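Local coordinates for A rubisco-like protein (Burkholderia fungorum, PDB 3NWR) that is a rubisco-like protein of the rubisco large-chain family, probably an enzyme, whose own reaction is not established, at residues 139-152 with 306-318. Sequence-based numbering, arbitrary orientation.
Sequences RARFELPRHGVAGT and TLWRLSGVDHMHV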
loop_
_atom_site.group_PDB
_atom_site.type_symbol
_atom_site.label_atom_id
_atom_site.label_comp_id
_atom_site.label_asym_id
_atom_site.label_seq_id
_atom_site.Cartn_x
_atom_site.Cartn_y
_atom_site.Cartn_z
ATOM N N ARG A 139 -20.870 -3.550 6.594
ATOM C CA ARG A 139 -19.728 -4.058 7.360
ATOM C C ARG A 139 -19.819 -5.571 7.577
ATOM O O ARG A 139 -18.817 -6.290 7.532
ATOM C CB ARG A 139 -19.640 -3.326 8.705
ATOM C CG ARG A 139 -18.338 -3.532 9.481
ATOM C CD ARG A 139 -18.400 -4.741 10.416
ATOM N NE ARG A 139 -17.096 -4.996 11.026
ATOM C CZ ARG A 139 -16.151 -5.736 10.457
ATOM N NH1 ARG A 139 -16.377 -6.303 9.272
ATOM N NH2 ARG A 139 -14.980 -5.916 11.062
ATOM N N ALA A 140 -21.038 -6.045 7.804
ATOM C CA ALA A 140 -21.289 -7.460 8.040
ATOM C C ALA A 140 -20.903 -8.360 6.866
ATOM O O ALA A 140 -20.751 -9.566 7.041
ATOM C CB ALA A 140 -22.773 -7.675 8.407
ATOM N N ARG A 141 -20.748 -7.780 5.677
ATOM C CA ARG A 141 -20.457 -8.562 4.487
ATOM C C ARG A 141 -18.957 -8.773 4.314
ATOM O O ARG A 141 -18.519 -9.438 3.383
ATOM C CB ARG A 141 -21.062 -7.893 3.250
ATOM C CG ARG A 141 -22.585 -7.798 3.315
ATOM C CD ARG A 141 -23.138 -6.807 2.297
ATOM N NE ARG A 141 -22.910 -7.232 0.920
ATOM C CZ ARG A 141 -23.127 -6.468 -0.147
ATOM N NH1 ARG A 141 -23.576 -5.223 -0.009
ATOM N NH2 ARG A 141 -22.888 -6.947 -1.360
ATOM N N PHE A 142 -18.182 -8.214 5.237
ATOM C CA PHE A 142 -16.740 -8.442 5.253
ATOM C C PHE A 142 -16.385 -9.387 6.398
ATOM O O PHE A 142 -17.207 -10.214 6.789
ATOM C CB PHE A 142 -16.004 -7.102 5.335
ATOM C CG PHE A 142 -16.280 -6.199 4.157
ATOM C CD1 PHE A 142 -15.421 -6.175 3.070
ATOM C CD2 PHE A 142 -17.410 -5.399 4.129
ATOM C CE1 PHE A 142 -15.673 -5.347 1.977
ATOM C CE2 PHE A 142 -17.678 -4.562 3.040
ATOM C CZ PHE A 142 -16.804 -4.537 1.957
ATOM N N GLU A 143 -15.171 -9.292 6.926
ATOM C CA GLU A 143 -14.765 -10.190 7.994
ATOM C C GLU A 143 -14.717 -9.490 9.341
ATOM O O GLU A 143 -14.250 -8.357 9.443
ATOM C CB GLU A 143 -13.403 -10.810 7.677
ATOM C CG GLU A 143 -13.445 -11.786 6.500
ATOM C CD GLU A 143 -14.212 -13.057 6.841
ATOM O OE1 GLU A 143 -14.201 -13.456 8.017
ATOM O OE2 GLU A 143 -14.824 -13.659 5.936
ATOM N N LEU A 144 -15.191 -10.186 10.374
ATOM C CA LEU A 144 -15.080 -9.716 11.749
ATOM C C LEU A 144 -13.803 -10.252 12.379
ATOM O O LEU A 144 -13.292 -11.289 11.962
ATOM C CB LEU A 144 -16.276 -10.228 12.557
ATOM C CG LEU A 144 -17.633 -9.677 12.133
ATOM C CD1 LEU A 144 -18.755 -10.481 12.789
ATOM C CD2 LEU A 144 -17.738 -8.207 12.493
ATOM N N PRO A 145 -13.297 -9.559 13.407
ATOM C CA PRO A 145 -12.180 -10.138 14.154
ATOM C C PRO A 145 -12.629 -11.464 14.769
ATOM O O PRO A 145 -13.714 -11.539 15.358
ATOM C CB PRO A 145 -11.901 -9.111 15.254
ATOM C CG PRO A 145 -13.073 -8.193 15.274
ATOM C CD PRO A 145 -13.775 -8.285 13.970
ATOM N N ARG A 146 -11.818 -12.502 14.608
ATOM C CA ARG A 146 -12.130 -13.805 15.179
ATOM C C ARG A 146 -12.012 -13.778 16.706
ATOM O O ARG A 146 -12.768 -14.458 17.416
ATOM C CB ARG A 146 -11.172 -14.844 14.601
ATOM C CG ARG A 146 -11.607 -16.262 14.800
ATOM C CD ARG A 146 -10.612 -17.229 14.170
ATOM N NE ARG A 146 -10.657 -17.257 12.709
ATOM C CZ ARG A 146 -11.358 -18.142 12.003
ATOM N NH1 ARG A 146 -12.088 -19.054 12.633
ATOM N NH2 ARG A 146 -11.336 -18.124 10.671
ATOM N N HIS A 147 -11.062 -12.989 17.205
ATOM C CA HIS A 147 -10.711 -12.972 18.624
ATOM C C HIS A 147 -10.800 -11.599 19.263
ATOM O O HIS A 147 -11.313 -11.458 20.377
ATOM C CB HIS A 147 -9.296 -13.513 18.816
ATOM C CG HIS A 147 -9.162 -14.952 18.439
ATOM N ND1 HIS A 147 -9.706 -15.970 19.195
ATOM C CD2 HIS A 147 -8.585 -15.542 17.366
ATOM C CE1 HIS A 147 -9.451 -17.129 18.612
ATOM N NE2 HIS A 147 -8.776 -16.897 17.498
ATOM N N GLY A 148 -10.274 -10.593 18.574
ATOM C CA GLY A 148 -10.226 -9.242 19.110
ATOM C C GLY A 148 -9.684 -9.199 20.526
ATOM O O GLY A 148 -8.728 -9.902 20.873
ATOM N N VAL A 149 -10.298 -8.370 21.365
ATOM C CA VAL A 149 -9.823 -8.219 22.733
ATOM C C VAL A 149 -10.089 -9.471 23.582
ATOM O O VAL A 149 -9.171 -10.028 24.185
ATOM C CB VAL A 149 -10.468 -6.988 23.396
ATOM C CG1 VAL A 149 -10.045 -6.884 24.856
ATOM C CG2 VAL A 149 -10.098 -5.725 22.630
ATOM N N ALA A 150 -11.337 -9.925 23.603
ATOM C CA ALA A 150 -11.715 -11.035 24.473
ATOM C C ALA A 150 -10.929 -12.302 24.170
ATOM O O ALA A 150 -10.472 -12.992 25.082
ATOM C CB ALA A 150 -13.220 -11.303 24.382
ATOM N N GLY A 151 -10.776 -12.617 22.886
ATOM C CA GLY A 151 -10.025 -13.799 22.496
ATOM C C GLY A 151 -8.552 -13.736 22.853
ATOM O O GLY A 151 -7.943 -14.729 23.247
ATOM N N THR A 152 -7.957 -12.558 22.695
ATOM C CA THR A 152 -6.572 -12.381 23.075
ATOM C C THR A 152 -6.397 -12.519 24.589
ATOM O O THR A 152 -5.427 -13.125 25.055
ATOM C CB THR A 152 -6.040 -11.020 22.584
ATOM O OG1 THR A 152 -6.311 -10.887 21.182
ATOM C CG2 THR A 152 -4.541 -10.906 22.819
ATOM N N THR A 306 -10.356 1.457 9.431
ATOM C CA THR A 306 -11.649 0.964 8.958
ATOM C C THR A 306 -11.451 -0.090 7.868
ATOM O O THR A 306 -11.964 -1.214 7.973
ATOM C CB THR A 306 -12.534 2.097 8.425
ATOM O OG1 THR A 306 -12.847 3.004 9.489
ATOM C CG2 THR A 306 -13.825 1.532 7.849
ATOM N N LEU A 307 -10.694 0.267 6.828
ATOM C CA LEU A 307 -10.447 -0.668 5.737
ATOM C C LEU A 307 -9.782 -1.938 6.244
ATOM O O LEU A 307 -10.208 -3.043 5.908
ATOM C CB LEU A 307 -9.583 -0.015 4.668
ATOM C CG LEU A 307 -10.215 1.183 3.971
ATOM C CD1 LEU A 307 -9.159 1.848 3.109
ATOM C CD2 LEU A 307 -11.402 0.734 3.132
ATOM N N TRP A 308 -8.745 -1.793 7.062
ATOM C CA TRP A 308 -8.061 -2.982 7.572
ATOM C C TRP A 308 -8.929 -3.861 8.471
ATOM O O TRP A 308 -8.835 -5.077 8.431
ATOM C CB TRP A 308 -6.690 -2.631 8.186
ATOM C CG TRP A 308 -5.718 -2.526 7.077
ATOM C CD1 TRP A 308 -5.163 -1.386 6.539
ATOM C CD2 TRP A 308 -5.271 -3.608 6.276
ATOM N NE1 TRP A 308 -4.365 -1.721 5.461
ATOM C CE2 TRP A 308 -4.417 -3.082 5.288
ATOM C CE3 TRP A 308 -5.495 -4.990 6.315
ATOM C CZ2 TRP A 308 -3.789 -3.894 4.338
ATOM C CZ3 TRP A 308 -4.882 -5.784 5.376
ATOM C CH2 TRP A 308 -4.040 -5.236 4.397
ATOM N N ARG A 309 -9.802 -3.246 9.262
ATOM C CA ARG A 309 -10.664 -4.045 10.119
ATOM C C ARG A 309 -11.650 -4.894 9.308
ATOM O O ARG A 309 -12.077 -5.956 9.763
ATOM C CB ARG A 309 -11.356 -3.151 11.141
ATOM C CG ARG A 309 -10.429 -2.825 12.303
ATOM C CD ARG A 309 -10.940 -1.691 13.174
ATOM N NE ARG A 309 -12.175 -2.033 13.871
ATOM C CZ ARG A 309 -12.768 -1.218 14.734
ATOM N NH1 ARG A 309 -13.893 -1.588 15.338
ATOM N NH2 ARG A 309 -12.228 -0.025 14.995
ATOM N N LEU A 310 -11.982 -4.452 8.099
ATOM C CA LEU A 310 -12.844 -5.254 7.224
ATOM C C LEU A 310 -12.191 -6.570 6.795
ATOM O O LEU A 310 -12.884 -7.490 6.345
ATOM C CB LEU A 310 -13.297 -4.460 5.991
ATOM C CG LEU A 310 -14.093 -3.184 6.295
ATOM C CD1 LEU A 310 -14.386 -2.401 5.013
ATOM C CD2 LEU A 310 -15.395 -3.508 7.030
ATOM N N SER A 311 -10.868 -6.671 6.920
ATOM C CA SER A 311 -10.188 -7.932 6.597
ATOM C C SER A 311 -10.185 -8.908 7.766
ATOM O O SER A 311 -9.780 -10.064 7.622
ATOM C CB SER A 311 -8.749 -7.694 6.140
ATOM O OG SER A 311 -7.932 -7.316 7.234
ATOM N N GLY A 312 -10.609 -8.445 8.938
ATOM C CA GLY A 312 -10.759 -9.334 10.075
ATOM C C GLY A 312 -9.575 -9.417 11.023
ATOM O O GLY A 312 -9.516 -10.313 11.874
ATOM N N VAL A 313 -8.629 -8.486 10.897
ATOM C CA VAL A 313 -7.499 -8.456 11.828
ATOM C C VAL A 313 -7.964 -8.275 13.283
ATOM O O VAL A 313 -9.016 -7.687 13.540
ATOM C CB VAL A 313 -6.478 -7.366 11.467
ATOM C CG1 VAL A 313 -5.904 -7.631 10.075
ATOM C CG2 VAL A 313 -7.118 -5.980 11.534
ATOM N N ASP A 314 -7.163 -8.767 14.226
ATOM C CA ASP A 314 -7.539 -8.762 15.636
ATOM C C ASP A 314 -6.855 -7.660 16.435
ATOM O O ASP A 314 -7.404 -7.193 17.433
ATOM C CB ASP A 314 -7.180 -10.111 16.257
ATOM C CG ASP A 314 -8.049 -11.225 15.743
ATOM O OD1 ASP A 314 -9.276 -11.135 15.941
ATOM O OD2 ASP A 314 -7.511 -12.184 15.142
ATOM N N HIS A 315 -5.645 -7.294 16.019
ATOM C CA HIS A 315 -4.857 -6.249 16.667
ATOM C C HIS A 315 -4.428 -5.225 15.633
ATOM O O HIS A 315 -4.133 -5.578 14.490
ATOM C CB HIS A 315 -3.557 -6.800 17.243
ATOM C CG HIS A 315 -3.711 -7.943 18.197
ATOM N ND1 HIS A 315 -2.628 -8.673 18.634
ATOM C CD2 HIS A 315 -4.797 -8.472 18.812
ATOM C CE1 HIS A 315 -3.041 -9.606 19.478
ATOM N NE2 HIS A 315 -4.352 -9.503 19.606
ATOM N N MET A 316 -4.341 -3.959 16.046
ATOM C CA MET A 316 -3.753 -2.915 15.210
ATOM C C MET A 316 -2.754 -2.091 16.005
ATOM O O MET A 316 -2.982 -1.800 17.182
ATOM C CB MET A 316 -4.829 -1.970 14.656
ATOM C CG MET A 316 -5.688 -2.567 13.537
ATOM S SD MET A 316 -4.842 -2.737 11.934
ATOM C CE MET A 316 -4.817 -1.035 11.340
ATOM N N HIS A 317 -1.662 -1.700 15.353
ATOM C CA HIS A 317 -0.648 -0.859 15.972
ATOM C C HIS A 317 -1.006 0.616 15.915
ATOM O O HIS A 317 -1.494 1.110 14.880
ATOM C CB HIS A 317 0.695 -1.079 15.290
ATOM C CG HIS A 317 1.422 -2.272 15.799
ATOM N ND1 HIS A 317 2.485 -2.171 16.667
ATOM C CD2 HIS A 317 1.224 -3.597 15.592
ATOM C CE1 HIS A 317 2.918 -3.384 16.969
ATOM N NE2 HIS A 317 2.168 -4.265 16.330
ATOM N N VAL A 318 -0.718 1.315 17.012
ATOM C CA VAL A 318 -0.996 2.744 17.122
ATOM C C VAL A 318 0.238 3.570 17.479
ATOM O O VAL A 318 0.137 4.782 17.685
ATOM C CB VAL A 318 -2.105 3.027 18.157
ATOM C CG1 VAL A 318 -3.386 2.310 17.764
ATOM C CG2 VAL A 318 -1.677 2.619 19.568
HETATM O O HOH W 1 -13.345 -4.740 13.266
#
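Asp-314 meets the backbone of 145-148 mainly through one carboxylate oxygen. Its CB lies 3.9 Å from Gly-148 N, and CG comes to 3.7 Å from the same nitrogen. With CG beside the backbone N (chi1 -69°), the side chain brings OD1 to where it accepts two backbone hydrogen bonds: from His-147 N at 2.9 Å and from Gly-148 N, nearly straight at 177°. Both donors approach from above the carboxylate plane, on the same face, and Pro-145 CB closes on OD1 at 3.4 Å. OD2 lies at the edge of the His-147 ring, near its plane, and bonds to Arg-274, in a salt bridge, and to Leu-281 N, so the buried carboxylate is satisfied at both oxygens and its negative charge is probably balanced. Farther along, His-315 NE2 donates in its ring plane to Thr-152 OG1 (2.9 Å), which itself donates to Gly-148 O. At the other end Leu-310 sets CD1 over the centre of the Phe-142 ring, 4.2 Å from the centroid and 2° off its normal, a clear CH-pi contact; Leu-310 O accepts from Glu-143 N at 3.0 Å. Arg-139 NH1 and NH2 both grip Glu-143 O, while Arg-139 NE is paired with Asp-349, which also holds Arg-309. One water accepts from Arg-139 NH2 and Arg-309 NE. The chain between strand 126-133 of the antiparallel sheet and helix 148-156 thus runs along the loop joining helix 301-309 to strand 315-319 of the TIM barrel; Val-280 of strand 280-284 and Leu-352 of strand 352-355 both pack against His-315.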